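Local coordinates for uncharacterized protein HI_0666 (Haemophilus influenzae, PDB 7CZO) that is uncharacterized but corresponds to the N-terminal domain of HipA toxin and probably takes part in a three-component HipBA toxin-antitoxin system, at residues 4-9 against 84-89; 10-15 against 38-43; 27-32 against 42-47; 53-58 against 79-84. All coordinates share one frame; numbering follows the deposited sequence.

Contact 1: 4-9 against 84-89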
loop_
_atom_site.group_PDB
_atom_site.type_symbol
_atom_site.label_atom_id
_atom_site.label_comp_id
_atom_site.label_asym_id
_atom_site.label_seq_id
_atom_site.Cartn_x
_atom_site.Cartn_y
_atom_site.Cartn_z
ATOM N N LEU A 4 -5.547 14.030 -8.969
ATOM C CA LEU A 4 -4.833 12.751 -8.827
ATOM C C LEU A 4 -4.227 12.686 -7.395
ATOM O O LEU A 4 -4.352 13.649 -6.650
ATOM C CB LEU A 4 -3.732 12.691 -9.906
ATOM C CG LEU A 4 -4.089 12.703 -11.399
ATOM C CD1 LEU A 4 -3.005 13.406 -12.212
ATOM C CD2 LEU A 4 -4.325 11.287 -11.920
ATOM N N VAL A 5 -3.581 11.593 -6.984
ATOM C CA VAL A 5 -3.435 10.384 -7.782
ATOM C C VAL A 5 -4.066 9.241 -6.972
ATOM O O VAL A 5 -5.271 9.281 -6.675
ATOM C CB VAL A 5 -1.947 10.099 -8.231
ATOM C CG1 VAL A 5 -1.894 9.520 -9.646
ATOM C CG2 VAL A 5 -1.072 11.346 -8.172
ATOM N N ARG A 6 -3.243 8.288 -6.543
ATOM C CA ARG A 6 -3.668 6.909 -6.340
ATOM C C ARG A 6 -3.979 6.552 -4.868
ATOM O O ARG A 6 -3.202 6.835 -3.957
ATOM C CB ARG A 6 -2.573 5.989 -6.885
ATOM C CG ARG A 6 -2.320 6.096 -8.377
ATOM C CD ARG A 6 -3.371 5.322 -9.170
ATOM N NE ARG A 6 -2.966 3.940 -9.461
ATOM C CZ ARG A 6 -3.740 3.029 -10.056
ATOM N NH1 ARG A 6 -4.975 3.345 -10.421
ATOM N NH2 ARG A 6 -3.286 1.797 -10.275
ATOM N N SER A 7 -5.115 5.903 -4.660
ATOM C CA SER A 7 -5.586 5.565 -3.350
ATOM C C SER A 7 -5.992 4.065 -3.292
ATOM O O SER A 7 -6.556 3.536 -4.247
ATOM C CB SER A 7 -6.770 6.477 -3.021
ATOM O OG SER A 7 -7.267 6.245 -1.707
ATOM N N GLY A 8 -5.709 3.394 -2.168
ATOM C CA GLY A 8 -6.145 2.008 -1.930
ATOM C C GLY A 8 -6.713 1.857 -0.536
ATOM O O GLY A 8 -6.098 2.287 0.439
ATOM N N LYS A 9 -7.906 1.295 -0.426
ATOM C CA LYS A 9 -8.450 0.923 0.879
ATOM C C LYS A 9 -7.685 -0.314 1.366
ATOM O O LYS A 9 -7.421 -1.243 0.603
ATOM C CB LYS A 9 -9.933 0.568 0.782
ATOM C CG LYS A 9 -10.934 1.692 0.973
ATOM C CD LYS A 9 -12.307 1.257 0.429
ATOM C CE LYS A 9 -13.488 1.621 1.334
ATOM N NZ LYS A 9 -14.410 0.474 1.623
ATOM N N MET A 84 5.772 -0.620 -7.851
ATOM C CA MET A 84 5.394 -1.409 -6.691
ATOM C C MET A 84 4.056 -1.034 -6.091
ATOM O O MET A 84 3.249 -1.912 -5.824
ATOM C CB MET A 84 6.525 -1.351 -5.668
ATOM C CG MET A 84 7.610 -2.274 -6.160
ATOM S SD MET A 84 9.030 -2.442 -5.135
ATOM C CE MET A 84 8.400 -2.918 -3.541
ATOM N N PHE A 85 3.794 0.257 -5.918
ATOM C CA PHE A 85 2.494 0.704 -5.442
ATOM C C PHE A 85 1.441 0.297 -6.445
ATOM O O PHE A 85 0.323 -0.001 -6.074
ATOM C CB PHE A 85 2.461 2.231 -5.233
ATOM C CG PHE A 85 1.132 2.745 -4.706
ATOM C CD1 PHE A 85 0.749 2.494 -3.408
ATOM C CD2 PHE A 85 0.282 3.458 -5.505
ATOM C CE1 PHE A 85 -0.453 2.942 -2.909
ATOM C CE2 PHE A 85 -0.930 3.926 -5.003
ATOM C CZ PHE A 85 -1.298 3.677 -3.697
ATOM N N ARG A 86 1.786 0.281 -7.725
ATOM C CA ARG A 86 0.796 -0.128 -8.722
ATOM C C ARG A 86 0.505 -1.639 -8.548
ATOM O O ARG A 86 -0.633 -2.065 -8.577
ATOM C CB ARG A 86 1.285 0.196 -10.133
ATOM C CG ARG A 86 0.187 0.471 -11.147
ATOM C CD ARG A 86 0.730 0.743 -12.566
ATOM N NE ARG A 86 2.101 1.292 -12.612
ATOM C CZ ARG A 86 2.465 2.529 -12.251
ATOM N NH1 ARG A 86 1.571 3.403 -11.786
ATOM N NH2 ARG A 86 3.746 2.890 -12.332
ATOM N N PHE A 87 1.539 -2.439 -8.333
ATOM C CA PHE A 87 1.352 -3.856 -8.165
ATOM C C PHE A 87 0.466 -4.089 -6.954
ATOM O O PHE A 87 -0.551 -4.789 -7.031
ATOM C CB PHE A 87 2.667 -4.541 -7.959
ATOM C CG PHE A 87 2.520 -5.959 -7.569
ATOM C CD1 PHE A 87 2.582 -6.954 -8.513
ATOM C CD2 PHE A 87 2.297 -6.299 -6.255
ATOM C CE1 PHE A 87 2.422 -8.278 -8.150
ATOM C CE2 PHE A 87 2.137 -7.627 -5.873
ATOM C CZ PHE A 87 2.196 -8.613 -6.828
ATOM N N LEU A 88 0.807 -3.452 -5.841
ATOM C CA LEU A 88 -0.062 -3.559 -4.658
ATOM C C LEU A 88 -1.515 -3.307 -5.021
ATOM O O LEU A 88 -2.383 -4.060 -4.597
ATOM C CB LEU A 88 0.393 -2.639 -3.510
ATOM C CG LEU A 88 1.764 -3.107 -2.995
ATOM C CD1 LEU A 88 2.297 -2.149 -1.951
ATOM C CD2 LEU A 88 1.701 -4.541 -2.483
ATOM N N LEU A 89 -1.770 -2.288 -5.841
ATOM C CA LEU A 89 -3.142 -1.937 -6.215
ATOM C C LEU A 89 -3.753 -2.929 -7.185
ATOM O O LEU A 89 -4.921 -3.261 -7.052
ATOM C CB LEU A 89 -3.186 -0.560 -6.830
ATOM C CG LEU A 89 -2.999 0.627 -5.891
ATOM C CD1 LEU A 89 -2.975 1.907 -6.740
ATOM C CD2 LEU A 89 -4.133 0.669 -4.899
#
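R6 reaches across to F85, R86 and L89 of helix 82-91. Its CB comes first. It meets the edge of the F85 ring, close to the ring plane, with CB 3.2 Å from F85 CE2. The chain then bends at chi2 (-79°) and again at chi3 (-92°), which carries the guanidinium back over L89. L89 CD1 covers one face of that group. It lies 3.4 Å from R6 NE and 3.6 Å from R6 CZ. At the tip, R6 NH2 also meets the aliphatic part of R86, 3.8 Å from R86 CG, and the two arginine chains cross at about a right angle. Their guanidinium planes are 29° apart. R6 NE and R86 NH1 are 5.1 Å apart, so the like charges are near but not in contact. R86 NH2 has its own partner in a salt bridge to D83.

L89 works with both branches. While CD1 lies over the R6 guanidinium, CD2 reaches the backbone, 3.8 Å from S7 O. The same CD2 lies 3.8 Å from G8 CA, where glycine presents no side chain to the helix. L89 CG also covers one face of the F85 ring, near its rim. F85 CZ lies 3.7 Å from R6 O.

The contact is largely buried and packs helix 82-91 against residues 6-8. On the sheet side, R6 and G8 make backbone bonds to E22 and L20 of strand 15-22. F85 touches these two residues as well, so its ring meets both chain segments.

Contact 2: 10-15 against 38-43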
loop_
_atom_site.group_PDB
_atom_site.type_symbol
_atom_site.label_atom_id
_atom_site.label_comp_id
_atom_site.label_asym_id
_atom_site.label_seq_id
_atom_site.Cartn_x
_atom_site.Cartn_y
_atom_site.Cartn_z
ATOM N N VAL A 10 -7.367 -0.326 2.651
ATOM C CA VAL A 10 -6.534 -1.352 3.235
ATOM C C VAL A 10 -7.333 -2.156 4.215
ATOM O O VAL A 10 -7.876 -1.617 5.179
ATOM C CB VAL A 10 -5.346 -0.712 3.963
ATOM C CG1 VAL A 10 -4.646 -1.720 4.873
ATOM C CG2 VAL A 10 -4.382 -0.102 2.922
ATOM N N PHE A 11 -7.382 -3.455 3.961
ATOM C CA PHE A 11 -8.088 -4.415 4.799
ATOM C C PHE A 11 -7.073 -5.355 5.465
ATOM O O PHE A 11 -6.089 -5.718 4.847
ATOM C CB PHE A 11 -9.042 -5.236 3.933
ATOM C CG PHE A 11 -10.173 -4.457 3.352
ATOM C CD1 PHE A 11 -10.029 -3.785 2.151
ATOM C CD2 PHE A 11 -11.401 -4.388 4.007
ATOM C CE1 PHE A 11 -11.085 -3.065 1.599
ATOM C CE2 PHE A 11 -12.466 -3.672 3.460
ATOM C CZ PHE A 11 -12.299 -3.012 2.249
ATOM N N LEU A 12 -7.322 -5.706 6.725
ATOM C CA LEU A 12 -6.522 -6.676 7.531
ATOM C C LEU A 12 -7.479 -7.709 8.219
ATOM O O LEU A 12 -8.503 -7.348 8.821
ATOM C CB LEU A 12 -5.758 -5.923 8.569
ATOM C CG LEU A 12 -4.729 -6.666 9.389
ATOM C CD1 LEU A 12 -3.732 -7.406 8.516
ATOM C CD2 LEU A 12 -4.006 -5.650 10.276
ATOM N N TYR A 13 -7.202 -8.994 8.049
ATOM C CA TYR A 13 -8.130 -10.055 8.453
ATOM C C TYR A 13 -9.593 -9.699 8.225
ATOM O O TYR A 13 -10.425 -9.954 9.111
ATOM C CB TYR A 13 -7.956 -10.418 9.942
ATOM C CG TYR A 13 -6.510 -10.616 10.350
ATOM C CD1 TYR A 13 -5.754 -11.669 9.881
ATOM C CD2 TYR A 13 -5.924 -9.758 11.199
ATOM C CE1 TYR A 13 -4.437 -11.827 10.294
ATOM C CE2 TYR A 13 -4.621 -9.886 11.578
ATOM C CZ TYR A 13 -3.878 -10.922 11.138
ATOM O OH TYR A 13 -2.534 -10.984 11.548
ATOM N N GLY A 14 -9.912 -9.136 7.061
ATOM C CA GLY A 14 -11.311 -8.935 6.647
ATOM C C GLY A 14 -11.858 -7.531 6.896
ATOM O O GLY A 14 -12.852 -7.137 6.290
ATOM N N GLU A 15 -11.201 -6.770 7.773
ATOM C CA GLU A 15 -11.712 -5.477 8.216
ATOM C C GLU A 15 -10.936 -4.301 7.616
ATOM O O GLU A 15 -9.714 -4.258 7.712
ATOM C CB GLU A 15 -11.618 -5.374 9.752
ATOM C CG GLU A 15 -12.160 -6.569 10.524
ATOM C CD GLU A 15 -13.654 -6.795 10.325
ATOM O OE1 GLU A 15 -14.440 -5.811 10.381
ATOM O OE2 GLU A 15 -14.041 -7.968 10.130
ATOM N N ILE A 38 -5.714 -4.492 15.980
ATOM C CA ILE A 38 -4.331 -4.975 15.964
ATOM C C ILE A 38 -3.569 -4.176 14.918
ATOM O O ILE A 38 -4.082 -3.967 13.798
ATOM C CB ILE A 38 -4.252 -6.495 15.708
ATOM C CG1 ILE A 38 -2.808 -6.966 15.851
ATOM C CG2 ILE A 38 -4.842 -6.898 14.359
ATOM C CD1 ILE A 38 -2.639 -8.468 15.689
ATOM N N PRO A 39 -2.378 -3.668 15.285
ATOM C CA PRO A 39 -1.628 -2.875 14.287
ATOM C C PRO A 39 -1.206 -3.661 13.046
ATOM O O PRO A 39 -1.039 -4.880 13.092
ATOM C CB PRO A 39 -0.431 -2.383 15.078
ATOM C CG PRO A 39 -0.994 -2.235 16.478
ATOM C CD PRO A 39 -1.866 -3.442 16.647
ATOM N N LEU A 40 -1.093 -2.971 11.920
ATOM C CA LEU A 40 -0.689 -3.627 10.671
ATOM C C LEU A 40 0.767 -4.131 10.776
ATOM O O LEU A 40 1.124 -5.203 10.286
ATOM C CB LEU A 40 -0.878 -2.663 9.497
ATOM C CG LEU A 40 -0.472 -3.160 8.114
ATOM C CD1 LEU A 40 -1.458 -4.213 7.678
ATOM C CD2 LEU A 40 -0.454 -2.020 7.115
ATOM N N SER A 41 1.598 -3.361 11.445
ATOM C CA SER A 41 2.967 -3.752 11.659
ATOM C C SER A 41 3.525 -2.949 12.826
ATOM O O SER A 41 2.960 -1.920 13.210
ATOM C CB SER A 41 3.766 -3.447 10.402
ATOM O OG SER A 41 3.903 -2.047 10.257
ATOM N N LEU A 42 4.646 -3.386 13.380
ATOM C CA LEU A 42 5.238 -2.624 14.485
ATOM C C LEU A 42 5.738 -1.250 14.009
ATOM O O LEU A 42 5.874 -0.329 14.833
ATOM C CB LEU A 42 6.302 -3.420 15.273
ATOM C CG LEU A 42 7.344 -4.279 14.554
ATOM C CD1 LEU A 42 8.345 -3.417 13.778
ATOM C CD2 LEU A 42 8.024 -5.187 15.579
ATOM N N SER A 43 5.948 -1.091 12.695
ATOM C CA SER A 43 6.256 0.239 12.124
ATOM C C SER A 43 5.072 1.207 12.120
ATOM O O SER A 43 5.274 2.401 11.949
ATOM C CB SER A 43 6.768 0.113 10.708
ATOM O OG SER A 43 5.824 -0.575 9.899
#
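L12 and Y13, at the tip of the beta hairpin of strands 7-12 and 15-22, meet I38 and L40 of the long loop between strands 27-31 and 51-53. The contact is apolar and has no hydrogen bond across it. L12 does most of the work. With its CG anti to the backbone N (chi1 -172°), its two methyls extend to the loop. CD2 touches the loop backbone, 3.9 Å from I38 O and 3.9 Å from L40 CA. Both branches meet one methyl of L40: L40 CD1 is 3.9 Å from L12 CD2 and 4.0 Å from L12 CD1.

Y13 adds an outer contact. I38 CG2 comes to the edge of its ring, 4.1 Å from Y13 CE2, and the two side chains cross at about a right angle. L12 CD1 lies over one face of the same ring, toward its rim. One polar backbone atom of the loop has a partner nearby: I38 O takes a bond from the Y35 hydroxyl. L40 also packs on F60 of helix 58-62.

The hairpin end is closed by two backbone bonds between L12 and E15, with L12 N 3.0 Å from E15 O and E15 N 3.0 Å from L12 O. Y13 and G14 at its corners both have positive phi. This is the two-residue beta hairpin with a type I' turn.

Contact 3: 27-32 against 42-47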
loop_
_atom_site.group_PDB
_atom_site.type_symbol
_atom_site.label_atom_id
_atom_site.label_comp_id
_atom_site.label_asym_id
_atom_site.label_seq_id
_atom_site.Cartn_x
_atom_site.Cartn_y
_atom_site.Cartn_z
ATOM N N PHE A 27 4.195 8.758 -0.378
ATOM C CA PHE A 27 3.285 7.727 0.150
ATOM C C PHE A 27 2.727 7.984 1.546
ATOM O O PHE A 27 3.433 8.388 2.465
ATOM C CB PHE A 27 4.020 6.402 0.129
ATOM C CG PHE A 27 4.538 6.060 -1.228
ATOM C CD1 PHE A 27 3.658 5.633 -2.233
ATOM C CD2 PHE A 27 5.880 6.223 -1.532
ATOM C CE1 PHE A 27 4.120 5.346 -3.499
ATOM C CE2 PHE A 27 6.350 5.943 -2.803
ATOM C CZ PHE A 27 5.470 5.504 -3.787
ATOM N N HIS A 28 1.461 7.680 1.710
ATOM C CA HIS A 28 0.732 8.092 2.883
ATOM C C HIS A 28 -0.106 6.945 3.331
ATOM O O HIS A 28 -1.051 6.584 2.667
ATOM C CB HIS A 28 -0.124 9.319 2.525
ATOM C CG HIS A 28 0.653 10.334 1.739
ATOM N ND1 HIS A 28 1.788 10.939 2.236
ATOM C CD2 HIS A 28 0.521 10.774 0.468
ATOM C CE1 HIS A 28 2.304 11.731 1.321
ATOM N NE2 HIS A 28 1.559 11.639 0.236
ATOM N N PHE A 29 0.269 6.350 4.448
ATOM C CA PHE A 29 -0.589 5.404 5.105
ATOM C C PHE A 29 -1.234 6.089 6.280
ATOM O O PHE A 29 -0.550 6.804 7.006
ATOM C CB PHE A 29 0.187 4.175 5.596
ATOM C CG PHE A 29 -0.665 3.234 6.401
ATOM C CD1 PHE A 29 -1.833 2.699 5.847
ATOM C CD2 PHE A 29 -0.351 2.933 7.710
ATOM C CE1 PHE A 29 -2.670 1.873 6.569
ATOM C CE2 PHE A 29 -1.174 2.106 8.438
ATOM C CZ PHE A 29 -2.335 1.573 7.863
ATOM N N SER A 30 -2.526 5.825 6.492
ATOM C CA SER A 30 -3.239 6.320 7.659
ATOM C C SER A 30 -4.309 5.343 8.130
ATOM O O SER A 30 -4.994 4.724 7.310
ATOM C CB SER A 30 -3.908 7.663 7.350
ATOM O OG SER A 30 -4.915 7.526 6.346
ATOM N N TYR A 31 -4.444 5.205 9.450
ATOM C CA TYR A 31 -5.448 4.308 10.059
ATOM C C TYR A 31 -6.803 5.002 10.133
ATOM O O TYR A 31 -6.883 6.142 10.527
ATOM C CB TYR A 31 -5.035 3.948 11.504
ATOM C CG TYR A 31 -3.954 2.907 11.651
ATOM C CD1 TYR A 31 -4.206 1.584 11.316
ATOM C CD2 TYR A 31 -2.706 3.230 12.146
ATOM C CE1 TYR A 31 -3.246 0.620 11.454
ATOM C CE2 TYR A 31 -1.702 2.271 12.263
ATOM C CZ TYR A 31 -1.994 0.962 11.923
ATOM O OH TYR A 31 -1.053 -0.040 12.053
ATOM N N ASN A 32 -7.876 4.316 9.816
ATOM C CA ASN A 32 -9.199 4.835 10.159
ATOM C C ASN A 32 -9.304 5.360 11.596
ATOM O O ASN A 32 -8.675 4.838 12.515
ATOM C CB ASN A 32 -10.271 3.777 9.900
ATOM C CG ASN A 32 -10.554 3.617 8.429
ATOM O OD1 ASN A 32 -10.227 4.501 7.632
ATOM N ND2 ASN A 32 -11.157 2.497 8.052
ATOM N N LEU A 42 4.646 -3.386 13.380
ATOM C CA LEU A 42 5.238 -2.624 14.485
ATOM C C LEU A 42 5.738 -1.250 14.009
ATOM O O LEU A 42 5.874 -0.329 14.833
ATOM C CB LEU A 42 6.302 -3.420 15.273
ATOM C CG LEU A 42 7.344 -4.279 14.554
ATOM C CD1 LEU A 42 8.345 -3.417 13.778
ATOM C CD2 LEU A 42 8.024 -5.187 15.579
ATOM N N SER A 43 5.948 -1.091 12.695
ATOM C CA SER A 43 6.256 0.239 12.124
ATOM C C SER A 43 5.072 1.207 12.120
ATOM O O SER A 43 5.274 2.401 11.949
ATOM C CB SER A 43 6.768 0.113 10.708
ATOM O OG SER A 43 5.824 -0.575 9.899
ATOM N N PHE A 44 3.852 0.681 12.296
ATOM C CA PHE A 44 2.625 1.466 12.229
ATOM C C PHE A 44 1.788 1.310 13.493
ATOM O O PHE A 44 0.721 0.716 13.484
ATOM C CB PHE A 44 1.778 1.052 11.028
ATOM C CG PHE A 44 2.413 1.351 9.694
ATOM C CD1 PHE A 44 3.013 2.582 9.444
ATOM C CD2 PHE A 44 2.352 0.420 8.669
ATOM C CE1 PHE A 44 3.573 2.861 8.220
ATOM C CE2 PHE A 44 2.909 0.689 7.433
ATOM C CZ PHE A 44 3.523 1.912 7.210
ATOM N N PRO A 45 2.266 1.880 14.598
ATOM C CA PRO A 45 1.399 2.000 15.767
ATOM C C PRO A 45 0.221 2.942 15.522
ATOM O O PRO A 45 0.377 4.026 14.967
ATOM C CB PRO A 45 2.316 2.592 16.830
ATOM C CG PRO A 45 3.720 2.422 16.315
ATOM C CD PRO A 45 3.620 2.416 14.828
ATOM N N ILE A 46 -0.935 2.531 15.995
ATOM C CA ILE A 46 -2.183 3.257 15.798
ATOM C C ILE A 46 -2.159 4.694 16.272
ATOM O O ILE A 46 -2.845 5.538 15.701
ATOM C CB ILE A 46 -3.311 2.510 16.526
ATOM C CG1 ILE A 46 -3.320 1.042 16.031
ATOM C CG2 ILE A 46 -4.642 3.238 16.374
ATOM C CD1 ILE A 46 -4.663 0.363 15.910
ATOM N N GLU A 47 -1.353 4.983 17.288
ATOM C CA GLU A 47 -1.315 6.312 17.924
ATOM C C GLU A 47 -0.498 7.301 17.127
ATOM O O GLU A 47 -0.592 8.505 17.364
ATOM C CB GLU A 47 -0.725 6.217 19.327
ATOM C CG GLU A 47 -1.526 5.323 20.276
ATOM C CD GLU A 47 -1.332 3.811 20.057
ATOM O OE1 GLU A 47 -2.266 3.070 20.452
ATOM O OE2 GLU A 47 -0.272 3.367 19.510
#
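F29 and F44 form the apolar centre. F29 CD2 sits over the middle of the F44 ring, 3.6 Å above its plane. The planes make 49° and the ring centroids are 4.7 Å apart, so the two rings meet at an oblique angle. The F29 ring swings away from its own backbone N (chi1 175°), which carries it from the strand to the loop. S43 OG lies over the opposite face of F44, toward the rim.

Next outward is Y31. F29 CE2 lies over the centre of one face of its ring, 3.7 Å above the plane. I46 CG1 covers the opposite face, 4.3 Å from Y31 CE2. The tyrosine is thus held between a neighbour on its own strand and a side chain of the loop. Y31 CD2 also touches the I46 backbone, 3.7 Å from I46 CA.

The polar edge is the Y31 hydroxyl. It is modelled as donating to F44 O, which lies near the ring plane. The Y31 OH to F44 O length of 2.4 Å is too short to be taken literally, so the detail of this bond is doubtful. The backbone N of L40 also bonds to this hydroxyl.

The loop of residues 42-47 thus lies against strand 27-31. This strand runs between strands 15-22 and 51-53 in the sheet. F60 of helix 58-62 meets the F29 ring, and Y59 of the same helix touches F44.

Contact 4: 53-58 against 79-84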
loop_
_atom_site.group_PDB
_atom_site.type_symbol
_atom_site.label_atom_id
_atom_site.label_comp_id
_atom_site.label_asym_id
_atom_site.label_seq_id
_atom_site.Cartn_x
_atom_site.Cartn_y
_atom_site.Cartn_z
ATOM N N SER A 53 5.763 9.263 3.700
ATOM C CA SER A 53 7.161 9.042 3.308
ATOM C C SER A 53 7.362 9.416 1.854
ATOM O O SER A 53 6.404 9.505 1.078
ATOM C CB SER A 53 7.558 7.590 3.573
ATOM O OG SER A 53 8.932 7.366 3.316
ATOM N N ASP A 54 8.604 9.681 1.487
ATOM C CA ASP A 54 8.898 10.005 0.091
ATOM C C ASP A 54 9.229 8.723 -0.660
ATOM O O ASP A 54 9.402 8.737 -1.861
ATOM C CB ASP A 54 10.021 11.048 -0.039
ATOM C CG ASP A 54 11.326 10.607 0.607
ATOM O OD1 ASP A 54 11.369 9.502 1.207
ATOM O OD2 ASP A 54 12.315 11.374 0.506
ATOM N N THR A 55 9.338 7.613 0.046
ATOM C CA THR A 55 9.468 6.342 -0.635
ATOM C C THR A 55 8.654 5.282 0.067
ATOM O O THR A 55 8.520 5.289 1.303
ATOM C CB THR A 55 10.880 5.827 -0.589
ATOM O OG1 THR A 55 11.183 5.603 0.777
ATOM C CG2 THR A 55 11.853 6.827 -1.210
ATOM N N LEU A 56 8.166 4.354 -0.748
ATOM C CA LEU A 56 7.243 3.344 -0.324
ATOM C C LEU A 56 7.668 2.719 1.009
ATOM O O LEU A 56 8.694 2.043 1.148
ATOM C CB LEU A 56 7.118 2.275 -1.435
ATOM C CG LEU A 56 6.167 1.120 -1.115
ATOM C CD1 LEU A 56 4.721 1.594 -1.003
ATOM C CD2 LEU A 56 6.310 0.020 -2.139
ATOM N N PHE A 57 6.852 2.951 2.010
ATOM C CA PHE A 57 7.031 2.284 3.282
ATOM C C PHE A 57 7.629 0.881 3.123
ATOM O O PHE A 57 7.077 0.027 2.464
ATOM C CB PHE A 57 5.680 2.206 3.963
ATOM C CG PHE A 57 5.028 3.563 4.154
ATOM C CD1 PHE A 57 5.520 4.443 5.081
ATOM C CD2 PHE A 57 3.953 3.943 3.398
ATOM C CE1 PHE A 57 4.947 5.669 5.268
ATOM C CE2 PHE A 57 3.370 5.169 3.577
ATOM C CZ PHE A 57 3.876 6.043 4.513
ATOM N N PRO A 58 8.769 0.635 3.734
ATOM C CA PRO A 58 9.334 -0.714 3.774
ATOM C C PRO A 58 8.344 -1.844 4.028
ATOM O O PRO A 58 8.467 -2.920 3.427
ATOM C CB PRO A 58 10.317 -0.629 4.952
ATOM C CG PRO A 58 10.825 0.779 4.875
ATOM C CD PRO A 58 9.630 1.607 4.438
ATOM N N ILE A 79 11.764 -0.416 -11.574
ATOM C CA ILE A 79 11.045 -0.845 -10.375
ATOM C C ILE A 79 10.512 0.363 -9.620
ATOM O O ILE A 79 9.536 0.248 -8.874
ATOM C CB ILE A 79 11.900 -1.724 -9.473
ATOM C CG1 ILE A 79 13.354 -1.339 -9.674
ATOM C CG2 ILE A 79 11.657 -3.210 -9.774
ATOM C CD1 ILE A 79 14.281 -2.080 -8.776
ATOM N N ASP A 80 11.154 1.512 -9.784
ATOM C CA ASP A 80 10.430 2.777 -9.745
ATOM C C ASP A 80 9.926 3.121 -8.336
ATOM O O ASP A 80 10.285 4.175 -7.807
ATOM C CB ASP A 80 9.270 2.696 -10.765
ATOM C CG ASP A 80 8.612 4.039 -11.065
ATOM O OD1 ASP A 80 7.462 4.036 -11.587
ATOM O OD2 ASP A 80 9.234 5.091 -10.810
ATOM N N GLU A 81 9.116 2.232 -7.743
ATOM C CA GLU A 81 8.364 2.474 -6.499
ATOM C C GLU A 81 6.920 2.847 -6.704
ATOM O O GLU A 81 6.075 2.485 -5.897
ATOM C CB GLU A 81 9.001 3.506 -5.576
ATOM C CG GLU A 81 10.228 2.947 -4.881
ATOM C CD GLU A 81 10.393 3.514 -3.511
ATOM O OE1 GLU A 81 10.769 2.750 -2.600
ATOM O OE2 GLU A 81 10.112 4.722 -3.361
ATOM N N SER A 82 6.631 3.584 -7.764
ATOM C CA SER A 82 5.272 3.672 -8.257
ATOM C C SER A 82 4.871 2.343 -8.887
ATOM O O SER A 82 3.688 2.001 -8.934
ATOM C CB SER A 82 5.151 4.782 -9.289
ATOM O OG SER A 82 5.494 6.019 -8.703
ATOM N N ASP A 83 5.858 1.592 -9.366
ATOM C CA ASP A 83 5.596 0.309 -10.023
ATOM C C ASP A 83 5.162 -0.703 -9.020
ATOM O O ASP A 83 4.296 -1.513 -9.295
ATOM C CB ASP A 83 6.826 -0.195 -10.779
ATOM C CG ASP A 83 6.988 0.504 -12.119
ATOM O OD1 ASP A 83 5.928 0.902 -12.691
ATOM O OD2 ASP A 83 8.151 0.659 -12.575
ATOM N N MET A 84 5.772 -0.620 -7.851
ATOM C CA MET A 84 5.394 -1.409 -6.691
ATOM C C MET A 84 4.056 -1.034 -6.091
ATOM O O MET A 84 3.249 -1.912 -5.824
ATOM C CB MET A 84 6.525 -1.351 -5.668
ATOM C CG MET A 84 7.610 -2.274 -6.160
ATOM S SD MET A 84 9.030 -2.442 -5.135
ATOM C CE MET A 84 8.400 -2.918 -3.541
#
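E81 and M84 at the start of helix 82-91 face T55 and L56, in the loop that leads from strand 51-53 into helix 58-62. E81 holds the N-cap position of its helix, and F57 that of helix 58-62, so the contact joins the approaches to two helices. The E81 chain bends at chi2 and points its carboxylate at the loop. It meets T55 at a slant, with E81 OE2 3.1 Å from T55 CB. The same oxygen takes the backbone N-H of L56. This hydrogen bond is long, 3.3 Å from L56 N to E81 OE2, with an angle of 151° at the hydrogen. The donor comes from above the carboxylate, 48° out of its plane.

L56 and M84 pack next to this bond and cross at about a right angle. L56 CD2 meets M84 at two places. It lies 3.8 Å from M84 CB and 3.9 Å from M84 CE. The second touch depends on the bend of M84 at chi3 (54°), which turns the methyl back. L56 also packs on A61 of helix 58-62 and on F27 of strand 27-31. M84 shares A61, and E81 touches F27. The contact lies near the surface, but L56 itself is buried.

The loop also has a hydrogen bond of its own. S53 OG donates to T55 O over 2.9 Å, in the carbonyl plane and on a lone pair.

In the fold
Contacts 1 to 3 pack a helix or a loop on the antiparallel sheet. Contact 4 joins the loop after strand 51-53 to the start of helix 82-91. Along the chain, contacts 2 and 3 close before contact 4 opens, and contact 1 encloses all three. Contacts 1 and 2 share strand 7-12 but have centres about 17 Å apart. Contacts 2 and 3 end on the same loop, with centres about 9 Å apart. Contacts 1 and 4 share helix 82-91, about 10 Å apart between centres. Contacts 2 and 4 lie on opposite sides of the chain's centre. F27, in segment 27-32, touches F85 of contact 1 and the 53-58 loop of contact 4. The result is one compact domain.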